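Local coordinates for oxysterol-binding protein homolog 1 (Saccharomyces cerevisiae, PDB 5H28) that carries sterols and other lipids between membranes and is targeted to the nucleus-vacuole junction by its ankyrin repeats, the domain of this structure, at residues F155-L167 with R197-G209. Residues are numbered along the deposited sequence; the frame is centred on the assembly and turned at random.
Sequences FNNRDFGHLESIL and RDVIMCRWLLEHG
Trp-204 crosses from helix 199-207 into a hole among Phe-160, Leu-163, Glu-164 and Leu-167. With CG anti to the backbone N, chi1 -168° carries the indole across to helix 160-167. Its CB lies 3.9 Å from Phe-160 CE1, and the five-membered ring takes the edge of the Phe-160 ring on one face, an edge-to-face pair with planes at 51°. NE1 donates to Glu-164 OE2 (2.9 Å), close to the indole plane but bent. At the far end CH2 meets Leu-163 CB and, at 3.4 Å, Leu-167 CD1, while the opposite face lies against the His-208 imidazole. The axes of helices 160-167 and 199-207 approach to 12.5 Å and run nearly parallel, 15° apart, consistent with the stacked helices of an ankyrin-repeat solenoid; segment 197-209 lies in the predicted third repeat. Replacing the indole by an alanine is likely to open a gap among Phe-160, Leu-163 and Leu-167 and leave Glu-164 OE2 without its N-H donor. Met-201 CE packs 3.6 Å from Phe-160 CE1. The Arg-158 guanidinium grips the N-cap Asp-198 side-on and nearly coplanar, NE to OD2 at 2.7 Å and NH2 to OD1 at 3.0 Å; OD1 also accepts from Met-201 N, above the carboxylate plane.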
loop_
_atom_site.group_PDB
_atom_site.type_symbol
_atom_site.label_atom_id
_atom_site.label_comp_id
_atom_site.label_asym_id
_atom_site.label_seq_id
_atom_site.Cartn_x
_atom_site.Cartn_y
_atom_site.Cartn_z
ATOM N N PHE A 155 -6.037 9.740 -13.064
ATOM C CA PHE A 155 -6.703 9.254 -14.259
ATOM C C PHE A 155 -7.389 10.353 -15.058
ATOM O O PHE A 155 -7.458 10.263 -16.280
ATOM C CB PHE A 155 -7.639 8.041 -13.985
ATOM C CG PHE A 155 -8.872 8.322 -13.146
ATOM C CD1 PHE A 155 -9.895 9.153 -13.603
ATOM C CD2 PHE A 155 -9.065 7.638 -11.943
ATOM C CE1 PHE A 155 -11.085 9.285 -12.880
ATOM C CE2 PHE A 155 -10.246 7.765 -11.219
ATOM C CZ PHE A 155 -11.260 8.585 -11.684
ATOM N N ASN A 156 -7.850 11.412 -14.398
ATOM C CA ASN A 156 -8.501 12.485 -15.139
ATOM C C ASN A 156 -7.527 13.327 -15.948
ATOM O O ASN A 156 -7.905 13.897 -16.971
ATOM C CB ASN A 156 -9.323 13.372 -14.209
ATOM C CG ASN A 156 -10.629 12.727 -13.820
ATOM O OD1 ASN A 156 -11.273 12.074 -14.642
ATOM N ND2 ASN A 156 -11.032 12.904 -12.570
ATOM N N ASN A 157 -6.281 13.413 -15.499
ATOM C CA ASN A 157 -5.285 14.166 -16.247
ATOM C C ASN A 157 -4.527 13.195 -17.150
ATOM O O ASN A 157 -3.603 13.583 -17.861
ATOM C CB ASN A 157 -4.320 14.898 -15.309
ATOM C CG ASN A 157 -4.953 16.115 -14.659
ATOM O OD1 ASN A 157 -5.893 16.702 -15.201
ATOM N ND2 ASN A 157 -4.427 16.513 -13.509
ATOM N N ARG A 158 -4.944 11.931 -17.108
ATOM C CA ARG A 158 -4.357 10.864 -17.917
ATOM C C ARG A 158 -2.846 10.791 -17.739
ATOM O O ARG A 158 -2.087 10.796 -18.710
ATOM C CB ARG A 158 -4.712 11.072 -19.394
ATOM C CG ARG A 158 -4.724 9.797 -20.225
ATOM C CD ARG A 158 -5.280 10.087 -21.617
ATOM N NE ARG A 158 -5.529 8.883 -22.408
ATOM C CZ ARG A 158 -4.648 8.311 -23.223
ATOM N NH1 ARG A 158 -3.436 8.830 -23.370
ATOM N NH2 ARG A 158 -4.982 7.220 -23.899
ATOM N N ASP A 159 -2.426 10.713 -16.482
ATOM C CA ASP A 159 -1.015 10.640 -16.121
ATOM C C ASP A 159 -0.685 9.191 -15.767
ATOM O O ASP A 159 -0.834 8.774 -14.614
ATOM C CB ASP A 159 -0.755 11.543 -14.914
ATOM C CG ASP A 159 0.706 11.608 -14.529
ATOM O OD1 ASP A 159 1.478 10.714 -14.924
ATOM O OD2 ASP A 159 1.078 12.559 -13.810
ATOM N N PHE A 160 -0.232 8.424 -16.753
ATOM C CA PHE A 160 0.094 7.021 -16.525
ATOM C C PHE A 160 1.243 6.805 -15.549
ATOM O O PHE A 160 1.265 5.811 -14.832
ATOM C CB PHE A 160 0.381 6.321 -17.858
ATOM C CG PHE A 160 -0.850 6.090 -18.691
ATOM C CD1 PHE A 160 -1.828 5.188 -18.276
ATOM C CD2 PHE A 160 -1.044 6.787 -19.876
ATOM C CE1 PHE A 160 -2.981 4.987 -19.030
ATOM C CE2 PHE A 160 -2.194 6.595 -20.638
ATOM C CZ PHE A 160 -3.165 5.693 -20.214
ATOM N N GLY A 161 2.198 7.729 -15.515
ATOM C CA GLY A 161 3.296 7.587 -14.576
ATOM C C GLY A 161 2.758 7.638 -13.156
ATOM O O GLY A 161 3.093 6.805 -12.315
ATOM N N HIS A 162 1.909 8.626 -12.890
ATOM C CA HIS A 162 1.315 8.785 -11.566
ATOM C C HIS A 162 0.439 7.575 -11.234
ATOM O O HIS A 162 0.483 7.059 -10.118
ATOM C CB HIS A 162 0.487 10.070 -11.519
ATOM C CG HIS A 162 0.097 10.497 -10.138
ATOM N ND1 HIS A 162 -0.616 11.652 -9.894
ATOM C CD2 HIS A 162 0.304 9.922 -8.928
ATOM C CE1 HIS A 162 -0.834 11.768 -8.596
ATOM N NE2 HIS A 162 -0.286 10.732 -7.988
ATOM N N LEU A 163 -0.353 7.118 -12.204
ATOM C CA LEU A 163 -1.216 5.957 -11.989
ATOM C C LEU A 163 -0.401 4.724 -11.613
ATOM O O LEU A 163 -0.815 3.940 -10.765
ATOM C CB LEU A 163 -2.037 5.658 -13.245
ATOM C CG LEU A 163 -3.197 6.608 -13.541
ATOM C CD1 LEU A 163 -3.723 6.348 -14.945
ATOM C CD2 LEU A 163 -4.297 6.408 -12.513
ATOM N N GLU A 164 0.755 4.559 -12.253
ATOM C CA GLU A 164 1.624 3.423 -11.965
ATOM C C GLU A 164 2.056 3.450 -10.499
ATOM O O GLU A 164 2.036 2.427 -9.818
ATOM C CB GLU A 164 2.866 3.460 -12.859
ATOM C CG GLU A 164 2.636 3.116 -14.326
ATOM C CD GLU A 164 2.285 1.654 -14.544
ATOM O OE1 GLU A 164 2.864 0.789 -13.855
ATOM O OE2 GLU A 164 1.440 1.368 -15.419
ATOM N N SER A 165 2.445 4.628 -10.020
ATOM C CA SER A 165 2.881 4.781 -8.634
ATOM C C SER A 165 1.750 4.522 -7.638
ATOM O O SER A 165 1.972 3.966 -6.560
ATOM C CB SER A 165 3.449 6.185 -8.409
ATOM O OG SER A 165 4.716 6.334 -9.030
ATOM N N ILE A 166 0.536 4.924 -7.996
ATOM C CA ILE A 166 -0.607 4.730 -7.114
ATOM C C ILE A 166 -0.995 3.266 -6.971
ATOM O O ILE A 166 -1.163 2.769 -5.859
ATOM C CB ILE A 166 -1.834 5.518 -7.611
ATOM C CG1 ILE A 166 -1.536 7.017 -7.570
ATOM C CG2 ILE A 166 -3.055 5.201 -6.748
ATOM C CD1 ILE A 166 -2.559 7.849 -8.303
ATOM N N LEU A 167 -1.130 2.566 -8.091
ATOM C CA LEU A 167 -1.532 1.169 -8.032
ATOM C C LEU A 167 -0.437 0.197 -7.605
ATOM O O LEU A 167 -0.737 -0.931 -7.211
ATOM C CB LEU A 167 -2.138 0.737 -9.373
ATOM C CG LEU A 167 -3.412 1.503 -9.759
ATOM C CD1 LEU A 167 -4.073 0.844 -10.952
ATOM C CD2 LEU A 167 -4.379 1.525 -8.584
ATOM N N ARG A 197 -14.735 6.847 -24.071
ATOM C CA ARG A 197 -14.279 6.194 -25.294
ATOM C C ARG A 197 -12.757 6.227 -25.458
ATOM O O ARG A 197 -12.234 6.222 -26.575
ATOM C CB ARG A 197 -14.988 6.806 -26.511
ATOM C CG ARG A 197 -16.500 6.594 -26.464
ATOM C CD ARG A 197 -17.269 7.328 -27.557
ATOM N NE ARG A 197 -17.093 6.742 -28.884
ATOM C CZ ARG A 197 -16.321 7.258 -29.835
ATOM N NH1 ARG A 197 -16.226 6.655 -31.012
ATOM N NH2 ARG A 197 -15.647 8.378 -29.610
ATOM N N ASP A 198 -12.057 6.256 -24.325
ATOM C CA ASP A 198 -10.593 6.250 -24.293
ATOM C C ASP A 198 -10.224 4.774 -24.161
ATOM O O ASP A 198 -10.102 4.256 -23.050
ATOM C CB ASP A 198 -10.088 7.023 -23.070
ATOM C CG ASP A 198 -8.567 7.133 -23.020
ATOM O OD1 ASP A 198 -7.872 6.352 -23.704
ATOM O OD2 ASP A 198 -8.067 7.996 -22.269
ATOM N N VAL A 199 -10.049 4.104 -25.294
ATOM C CA VAL A 199 -9.737 2.674 -25.286
ATOM C C VAL A 199 -8.402 2.318 -24.636
ATOM O O VAL A 199 -8.302 1.306 -23.940
ATOM C CB VAL A 199 -9.778 2.090 -26.715
ATOM C CG1 VAL A 199 -9.584 0.580 -26.667
ATOM C CG2 VAL A 199 -11.115 2.418 -27.370
ATOM N N ILE A 200 -7.379 3.135 -24.851
ATOM C CA ILE A 200 -6.083 2.859 -24.249
ATOM C C ILE A 200 -6.205 2.845 -22.727
ATOM O O ILE A 200 -5.675 1.947 -22.069
ATOM C CB ILE A 200 -5.021 3.896 -24.685
ATOM C CG1 ILE A 200 -4.692 3.693 -26.167
ATOM C CG2 ILE A 200 -3.763 3.762 -23.832
ATOM C CD1 ILE A 200 -3.661 4.657 -26.705
ATOM N N MET A 201 -6.908 3.824 -22.164
ATOM C CA MET A 201 -7.071 3.854 -20.716
ATOM C C MET A 201 -7.882 2.647 -20.258
ATOM O O MET A 201 -7.586 2.056 -19.219
ATOM C CB MET A 201 -7.762 5.141 -20.262
ATOM C CG MET A 201 -7.986 5.216 -18.747
ATOM S SD MET A 201 -6.464 5.121 -17.766
ATOM C CE MET A 201 -5.880 6.797 -17.936
ATOM N N CYS A 202 -8.908 2.281 -21.023
ATOM C CA CYS A 202 -9.715 1.121 -20.658
ATOM C C CYS A 202 -8.825 -0.121 -20.594
ATOM O O CYS A 202 -8.905 -0.893 -19.641
ATOM C CB CYS A 202 -10.847 0.899 -21.666
ATOM S SG CYS A 202 -12.208 2.083 -21.541
ATOM N N ARG A 203 -7.975 -0.307 -21.604
ATOM C CA ARG A 203 -7.073 -1.456 -21.640
ATOM C C ARG A 203 -6.144 -1.441 -20.430
ATOM O O ARG A 203 -5.915 -2.476 -19.804
ATOM C CB ARG A 203 -6.235 -1.445 -22.924
ATOM C CG ARG A 203 -7.018 -1.704 -24.200
ATOM C CD ARG A 203 -6.108 -1.583 -25.420
ATOM N NE ARG A 203 -6.845 -1.698 -26.677
ATOM C CZ ARG A 203 -7.359 -2.828 -27.148
ATOM N NH1 ARG A 203 -7.216 -3.960 -26.473
ATOM N NH2 ARG A 203 -8.031 -2.825 -28.291
ATOM N N TRP A 204 -5.618 -0.265 -20.098
ATOM C CA TRP A 204 -4.713 -0.125 -18.959
ATOM C C TRP A 204 -5.427 -0.506 -17.665
ATOM O O TRP A 204 -4.888 -1.228 -16.830
ATOM C CB TRP A 204 -4.209 1.319 -18.855
ATOM C CG TRP A 204 -3.065 1.494 -17.889
ATOM C CD1 TRP A 204 -1.729 1.443 -18.178
ATOM C CD2 TRP A 204 -3.160 1.733 -16.479
ATOM N NE1 TRP A 204 -0.989 1.640 -17.037
ATOM C CE2 TRP A 204 -1.840 1.818 -15.979
ATOM C CE3 TRP A 204 -4.231 1.882 -15.588
ATOM C CZ2 TRP A 204 -1.564 2.046 -14.625
ATOM C CZ3 TRP A 204 -3.955 2.108 -14.241
ATOM C CH2 TRP A 204 -2.631 2.187 -13.775
ATOM N N LEU A 205 -6.651 -0.018 -17.500
ATOM C CA LEU A 205 -7.417 -0.314 -16.300
ATOM C C LEU A 205 -7.707 -1.806 -16.176
ATOM O O LEU A 205 -7.564 -2.382 -15.096
ATOM C CB LEU A 205 -8.720 0.490 -16.305
ATOM C CG LEU A 205 -8.534 2.005 -16.144
ATOM C CD1 LEU A 205 -9.839 2.709 -16.456
ATOM C CD2 LEU A 205 -8.056 2.326 -14.728
ATOM N N LEU A 206 -8.096 -2.435 -17.282
ATOM C CA LEU A 206 -8.389 -3.862 -17.278
ATOM C C LEU A 206 -7.157 -4.667 -16.892
ATOM O O LEU A 206 -7.255 -5.634 -16.139
ATOM C CB LEU A 206 -8.885 -4.311 -18.657
ATOM C CG LEU A 206 -10.363 -4.089 -19.001
ATOM C CD1 LEU A 206 -11.225 -5.016 -18.169
ATOM C CD2 LEU A 206 -10.752 -2.655 -18.761
ATOM N N GLU A 207 -5.994 -4.266 -17.394
ATOM C CA GLU A 207 -4.770 -4.990 -17.076
ATOM C C GLU A 207 -4.330 -4.768 -15.632
ATOM O O GLU A 207 -3.495 -5.509 -15.112
ATOM C CB GLU A 207 -3.640 -4.606 -18.042
ATOM C CG GLU A 207 -3.255 -3.140 -18.043
ATOM C CD GLU A 207 -2.075 -2.850 -18.955
ATOM O OE1 GLU A 207 -0.965 -3.344 -18.665
ATOM O OE2 GLU A 207 -2.261 -2.132 -19.963
ATOM N N HIS A 208 -4.895 -3.756 -14.981
ATOM C CA HIS A 208 -4.547 -3.477 -13.594
ATOM C C HIS A 208 -5.624 -3.857 -12.583
ATOM O O HIS A 208 -5.659 -3.322 -11.475
ATOM C CB HIS A 208 -4.161 -2.007 -13.420
ATOM C CG HIS A 208 -2.808 -1.679 -13.967
ATOM N ND1 HIS A 208 -2.561 -1.551 -15.315
ATOM C CD2 HIS A 208 -1.614 -1.516 -13.348
ATOM C CE1 HIS A 208 -1.273 -1.326 -15.506
ATOM N NE2 HIS A 208 -0.676 -1.299 -14.328
ATOM N N GLY A 209 -6.509 -4.773 -12.965
ATOM C CA GLY A 209 -7.529 -5.220 -12.035
ATOM C C GLY A 209 -8.979 -4.859 -12.282
ATOM O O GLY A 209 -9.862 -5.442 -11.655
#